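Local coordinates for protein alpha-/beta-galactoside alpha-2,3-sialyltransferase (Photobacterium phosphoreum, PDB 2ZWI) that probably transfers sialic acid from a CMP-linked donor onto galactosides in alpha-2,3 linkage, binding the cytidine nucleotide in a GT-B type fold, at residues Val77-Asn82 with Thr103-Asn108; Phe237-Thr242 with Leu276-His281. All blocks are in the same frame, centred on the assembly; numbering follows the deposited sequence.

Interaction 1. Residues Val77-Asn82 with Thr103-Asn108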
# COMPACT_ATOMS: atom_id res chain seq x y z
N VAL A 77 20.41 3.90 -12.31
CA VAL A 77 18.99 3.54 -12.41
C VAL A 77 18.42 3.47 -10.98
O VAL A 77 18.96 2.77 -10.11
CB VAL A 77 18.75 2.19 -13.16
CG1 VAL A 77 17.27 1.80 -13.17
CG2 VAL A 77 19.30 2.26 -14.58
N ILE A 78 17.37 4.25 -10.73
CA ILE A 78 16.62 4.13 -9.49
C ILE A 78 15.37 3.30 -9.79
O ILE A 78 14.56 3.67 -10.63
CB ILE A 78 16.23 5.52 -8.90
CG1 ILE A 78 17.46 6.45 -8.81
CG2 ILE A 78 15.60 5.36 -7.51
CD1 ILE A 78 17.14 7.87 -8.38
N ILE A 79 15.24 2.16 -9.12
CA ILE A 79 14.08 1.30 -9.30
C ILE A 79 13.12 1.47 -8.12
O ILE A 79 13.51 1.30 -6.96
CB ILE A 79 14.45 -0.20 -9.47
CG1 ILE A 79 15.60 -0.39 -10.47
CG2 ILE A 79 13.22 -1.01 -9.91
CD1 ILE A 79 16.30 -1.74 -10.35
N ASN A 80 11.87 1.81 -8.44
CA ASN A 80 10.83 2.01 -7.45
C ASN A 80 9.79 0.90 -7.63
O ASN A 80 9.20 0.76 -8.70
CB ASN A 80 10.21 3.41 -7.62
CG ASN A 80 11.27 4.53 -7.59
OD1 ASN A 80 11.89 4.86 -8.61
ND2 ASN A 80 11.46 5.10 -6.42
N GLY A 81 9.59 0.11 -6.58
CA GLY A 81 8.77 -1.10 -6.67
C GLY A 81 7.87 -1.39 -5.48
O GLY A 81 7.68 -0.55 -4.61
N ASN A 82 7.33 -2.60 -5.48
CA ASN A 82 6.39 -3.09 -4.49
C ASN A 82 7.13 -4.14 -3.66
O ASN A 82 7.63 -5.12 -4.21
CB ASN A 82 5.19 -3.69 -5.26
CG ASN A 82 4.18 -4.39 -4.38
OD1 ASN A 82 4.54 -5.18 -3.51
ND2 ASN A 82 2.90 -4.10 -4.61
N THR A 103 26.49 0.05 -14.17
CA THR A 103 25.40 0.96 -13.87
C THR A 103 25.18 0.98 -12.36
O THR A 103 25.13 -0.08 -11.74
CB THR A 103 24.10 0.52 -14.59
OG1 THR A 103 24.38 0.29 -15.98
CG2 THR A 103 23.01 1.57 -14.47
N GLU A 104 25.08 2.16 -11.78
CA GLU A 104 24.72 2.28 -10.37
C GLU A 104 23.24 1.95 -10.23
O GLU A 104 22.44 2.38 -11.05
CB GLU A 104 25.01 3.69 -9.85
CG GLU A 104 26.50 3.99 -9.71
CD GLU A 104 26.80 5.45 -9.41
OE1 GLU A 104 25.90 6.17 -8.91
OE2 GLU A 104 27.95 5.89 -9.67
N ILE A 105 22.90 1.17 -9.21
CA ILE A 105 21.49 0.84 -8.93
C ILE A 105 21.11 1.24 -7.51
O ILE A 105 21.81 0.92 -6.56
CB ILE A 105 21.17 -0.67 -9.13
CG1 ILE A 105 21.37 -1.08 -10.59
CG2 ILE A 105 19.74 -0.98 -8.69
CD1 ILE A 105 21.61 -2.58 -10.79
N GLU A 106 20.00 1.96 -7.39
CA GLU A 106 19.43 2.33 -6.10
C GLU A 106 17.97 1.91 -6.06
O GLU A 106 17.29 1.92 -7.10
CB GLU A 106 19.56 3.84 -5.86
CG GLU A 106 21.02 4.26 -5.72
CD GLU A 106 21.20 5.73 -5.39
OE1 GLU A 106 22.36 6.19 -5.38
OE2 GLU A 106 20.18 6.42 -5.13
N LEU A 107 17.48 1.55 -4.88
CA LEU A 107 16.16 0.92 -4.75
C LEU A 107 15.26 1.66 -3.77
O LEU A 107 15.70 2.07 -2.71
CB LEU A 107 16.30 -0.54 -4.28
CG LEU A 107 17.24 -1.46 -5.06
CD1 LEU A 107 17.38 -2.79 -4.36
CD2 LEU A 107 16.75 -1.66 -6.51
N ASN A 108 14.00 1.81 -4.16
CA ASN A 108 12.93 2.26 -3.27
C ASN A 108 11.81 1.23 -3.30
O ASN A 108 11.16 1.05 -4.35
CB ASN A 108 12.40 3.63 -3.72
CG ASN A 108 13.44 4.74 -3.62
OD1 ASN A 108 13.91 5.26 -4.64
ND2 ASN A 108 13.82 5.09 -2.40

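Interaction 2. Residues Phe237-Thr242 with Leu276-His281. With C5P (cytidine-5'-monophosphate), chain C.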
# COMPACT_ATOMS: atom_id res chain seq x y z
N PHE A 237 -19.28 8.90 8.53
CA PHE A 237 -18.74 7.55 8.77
C PHE A 237 -18.59 6.81 7.44
O PHE A 237 -19.54 6.75 6.64
CB PHE A 237 -19.68 6.76 9.69
CG PHE A 237 -19.26 5.32 9.90
CD1 PHE A 237 -18.30 5.00 10.85
CD2 PHE A 237 -19.83 4.29 9.16
CE1 PHE A 237 -17.92 3.68 11.07
CE2 PHE A 237 -19.45 2.96 9.35
CZ PHE A 237 -18.48 2.65 10.31
N ILE A 238 -17.42 6.23 7.20
CA ILE A 238 -17.24 5.34 6.05
C ILE A 238 -17.11 3.88 6.50
O ILE A 238 -16.24 3.55 7.32
CB ILE A 238 -16.01 5.72 5.19
CG1 ILE A 238 -16.13 7.16 4.67
CG2 ILE A 238 -15.82 4.71 4.03
CD1 ILE A 238 -14.94 7.62 3.82
N PHE A 239 -17.99 3.03 5.96
CA PHE A 239 -17.89 1.59 6.13
C PHE A 239 -16.95 1.05 5.08
O PHE A 239 -17.20 1.24 3.89
CB PHE A 239 -19.25 0.91 5.95
CG PHE A 239 -19.21 -0.57 6.23
CD1 PHE A 239 -19.39 -1.05 7.52
CD2 PHE A 239 -19.00 -1.49 5.19
CE1 PHE A 239 -19.35 -2.43 7.79
CE2 PHE A 239 -18.95 -2.87 5.45
CZ PHE A 239 -19.12 -3.34 6.75
N ILE A 240 -15.88 0.38 5.53
CA ILE A 240 -14.89 -0.24 4.65
C ILE A 240 -15.33 -1.65 4.28
O ILE A 240 -15.26 -2.57 5.08
CB ILE A 240 -13.46 -0.26 5.29
CG1 ILE A 240 -12.98 1.15 5.65
CG2 ILE A 240 -12.43 -1.00 4.39
CD1 ILE A 240 -13.16 2.16 4.52
N GLY A 241 -15.80 -1.81 3.04
CA GLY A 241 -16.26 -3.09 2.55
C GLY A 241 -15.14 -4.05 2.16
O GLY A 241 -13.99 -3.64 1.96
N THR A 242 -15.49 -5.33 2.05
CA THR A 242 -14.55 -6.33 1.57
C THR A 242 -15.17 -7.06 0.37
O THR A 242 -16.20 -6.64 -0.15
CB THR A 242 -14.09 -7.29 2.71
OG1 THR A 242 -13.02 -8.10 2.24
CG2 THR A 242 -15.25 -8.19 3.19
N LEU A 276 -23.79 8.06 6.74
CA LEU A 276 -23.13 6.79 6.43
C LEU A 276 -22.73 6.72 4.97
O LEU A 276 -23.55 6.95 4.08
CB LEU A 276 -24.05 5.62 6.76
CG LEU A 276 -24.64 5.52 8.17
CD1 LEU A 276 -25.38 4.17 8.27
CD2 LEU A 276 -23.56 5.66 9.26
N PHE A 277 -21.46 6.39 4.74
CA PHE A 277 -20.88 6.24 3.42
C PHE A 277 -20.43 4.79 3.28
O PHE A 277 -19.96 4.18 4.26
CB PHE A 277 -19.67 7.16 3.27
CG PHE A 277 -20.01 8.63 3.09
CD1 PHE A 277 -19.82 9.25 1.86
CD2 PHE A 277 -20.48 9.39 4.15
CE1 PHE A 277 -20.11 10.61 1.69
CE2 PHE A 277 -20.79 10.75 3.99
CZ PHE A 277 -20.60 11.36 2.76
N PHE A 278 -20.58 4.24 2.09
CA PHE A 278 -20.09 2.90 1.83
C PHE A 278 -18.95 2.97 0.82
O PHE A 278 -19.13 3.42 -0.31
CB PHE A 278 -21.21 1.99 1.31
CG PHE A 278 -20.75 0.57 1.04
CD1 PHE A 278 -20.64 -0.34 2.08
CD2 PHE A 278 -20.41 0.17 -0.25
CE1 PHE A 278 -20.17 -1.63 1.84
CE2 PHE A 278 -19.97 -1.12 -0.50
CZ PHE A 278 -19.84 -2.02 0.55
N LYS A 279 -17.76 2.53 1.23
CA LYS A 279 -16.65 2.38 0.30
C LYS A 279 -16.42 0.90 0.03
O LYS A 279 -15.83 0.17 0.86
CB LYS A 279 -15.39 3.08 0.81
CG LYS A 279 -14.15 2.96 -0.10
CD LYS A 279 -14.53 3.07 -1.57
CE LYS A 279 -13.32 3.00 -2.48
NZ LYS A 279 -12.70 1.66 -2.59
N GLY A 280 -16.89 0.44 -1.12
CA GLY A 280 -16.73 -0.96 -1.51
C GLY A 280 -15.29 -1.31 -1.86
O GLY A 280 -14.50 -0.44 -2.25
N HIS A 281 -14.95 -2.58 -1.70
CA HIS A 281 -13.67 -3.10 -2.14
C HIS A 281 -13.63 -3.02 -3.68
O HIS A 281 -14.63 -3.31 -4.31
CB HIS A 281 -13.52 -4.55 -1.65
CG HIS A 281 -12.14 -5.11 -1.78
ND1 HIS A 281 -11.57 -5.43 -2.99
CD2 HIS A 281 -11.23 -5.43 -0.83
CE1 HIS A 281 -10.36 -5.92 -2.78
NE2 HIS A 281 -10.12 -5.92 -1.48
O3P C5P C . -8.74 -5.16 1.79
P C5P C . -7.50 -5.37 1.01
O1P C5P C . -6.39 -5.66 1.97
O2P C5P C . -7.77 -6.39 -0.07
O5' C5P C . -7.19 -3.96 0.32
C5' C5P C . -6.22 -3.82 -0.71
C4' C5P C . -6.42 -2.45 -1.34
O4' C5P C . -7.76 -2.33 -1.87
C3' C5P C . -6.32 -1.34 -0.31
O3' C5P C . -4.98 -0.92 -0.11
C2' C5P C . -7.14 -0.23 -0.93
O2' C5P C . -6.43 0.35 -2.03
C1' C5P C . -8.26 -1.01 -1.59
N1 C5P C . -9.52 -1.05 -0.85
C2 C5P C . -10.38 0.06 -0.92
N3 C5P C . -11.58 0.04 -0.30
C4 C5P C . -11.96 -1.03 0.41
C5 C5P C . -11.14 -2.15 0.50
C6 C5P C . -9.91 -2.14 -0.15
O2 C5P C . -10.03 1.09 -1.55
N4 C5P C . -13.17 -1.01 1.02
O HOH W 1 -17.16 -4.19 -0.59

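Interaction 1. Residues Val77-Asn82 with Thr103-Asn108
A parallel beta-alpha-beta unit, strand 74-82, helix 86-98 and strand 104-110, joins Val77-Asn82 to Thr103-Asn108 as neighbouring strands of the seven-stranded parallel sheet, one of the two such sheets of this GT-B sialyltransferase. Ile78 pairs with Glu106 and Asn80 with Asn108, and the short strand axes run parallel at 23°. Five backbone hydrogen bonds fix this register, beginning with Val77 N to Glu104 O (2.8 Å) and ending with Gly81 N to Asn108 O (2.9 Å). Between them, Glu106 N and Asn108 N donate to Val77 O and Ile79 O, while Ile79 N donates to Glu106 O. On the face carrying Val77, Ile79, Ile105 and Leu107, CD1 of Ile79 meets two methyls, Ile105 CG2 and Leu107 CD2, each at 3.9 Å; Ile79 also packs on Ile92 and Ile93 of the connecting helix. The other face is more polar. There Asn80 and Asn108 both set CG beside their own backbone N; these matching first torsions bring the two amides side by side, and similar second torsions leave their planes 14° apart. Asn108 OD1 sits 3.0 Å from Asn80 ND2 and 3.3 Å from the CG2 methyl of Ile78.

Interaction 2. Residues Phe237-Thr242 with Leu276-His281
With CG swung opposite the backbone N in both residues (chi1 -175° for Phe239, -179° for Phe278), the Phe239 and Phe278 rings come together side by side, rim to rim, with planes 14° apart and CD2 of Phe239 3.6 Å from CE1 of Phe278. They lie on the sheet face opposite Ile240 and Lys279. Lys279 and His281 share this first torsion, but their side chains are directed to different parts of the bound cytidine-5'-monophosphate. Bends at chi2 and chi4 of Lys279 turn its chain so that NZ reaches Gly280 O, donating at 2.8 Å, and makes a weak hydrogen bond to O2 of the base; Asn301 O also accepts from it. His281 meets the phosphate at its ring edge, in plane: NE2 donates to O2P over 2.8 Å in a nearly straight bond, while ND1 is hydrogen-bonded to Ser283 N.

These groups lie at and just beyond the C-terminal ends of two parallel strands, 236-240 and 275-279, joined in a beta-alpha-beta unit. Four backbone hydrogen bonds hold Phe237-Thr242 to Leu276-His281, the last from Gly241 N to Lys279 O (2.9 Å). On the face of Ile238 and Lys279, Ile238 CG2 packs against Lys279 CB at 3.6 Å, at the root of the lysine chain. Past the strands, one water links Thr242 O to His281 N.

The exocyclic N4 donates to two carbonyls, Gly241 O and Lys279 O, both at 2.9 Å but less straight to the latter. This suggests that the amino group of cytosine is read by two backbone carbonyls, with a weaker contribution from Lys279 NZ at O2, while His281 NE2 supplies a donor to the phosphate.

How the interactions relate
Interactions 1 and 2 use the same architecture, a beta-alpha-beta unit within a parallel sheet, but in different sheets, as expected for the two Rossmann-like halves of a GT-B fold. Their centres are 36 Å apart, on opposite sides of the chain's centre, and their nearest atoms remain about 14 Å apart, so neither touches the other. In sequence they follow one another: Val77-Asn82 and Thr103-Asn108 are complete before Phe237-Thr242 begins. Only one of the two contacts meets the nucleotide. Interaction 2 contributes five residues to its pocket, which Phe305, Glu306, Ser323 and Ser324 help to complete, whereas interaction 1 lies away from the nucleotide and zinc sites and is sheet packing.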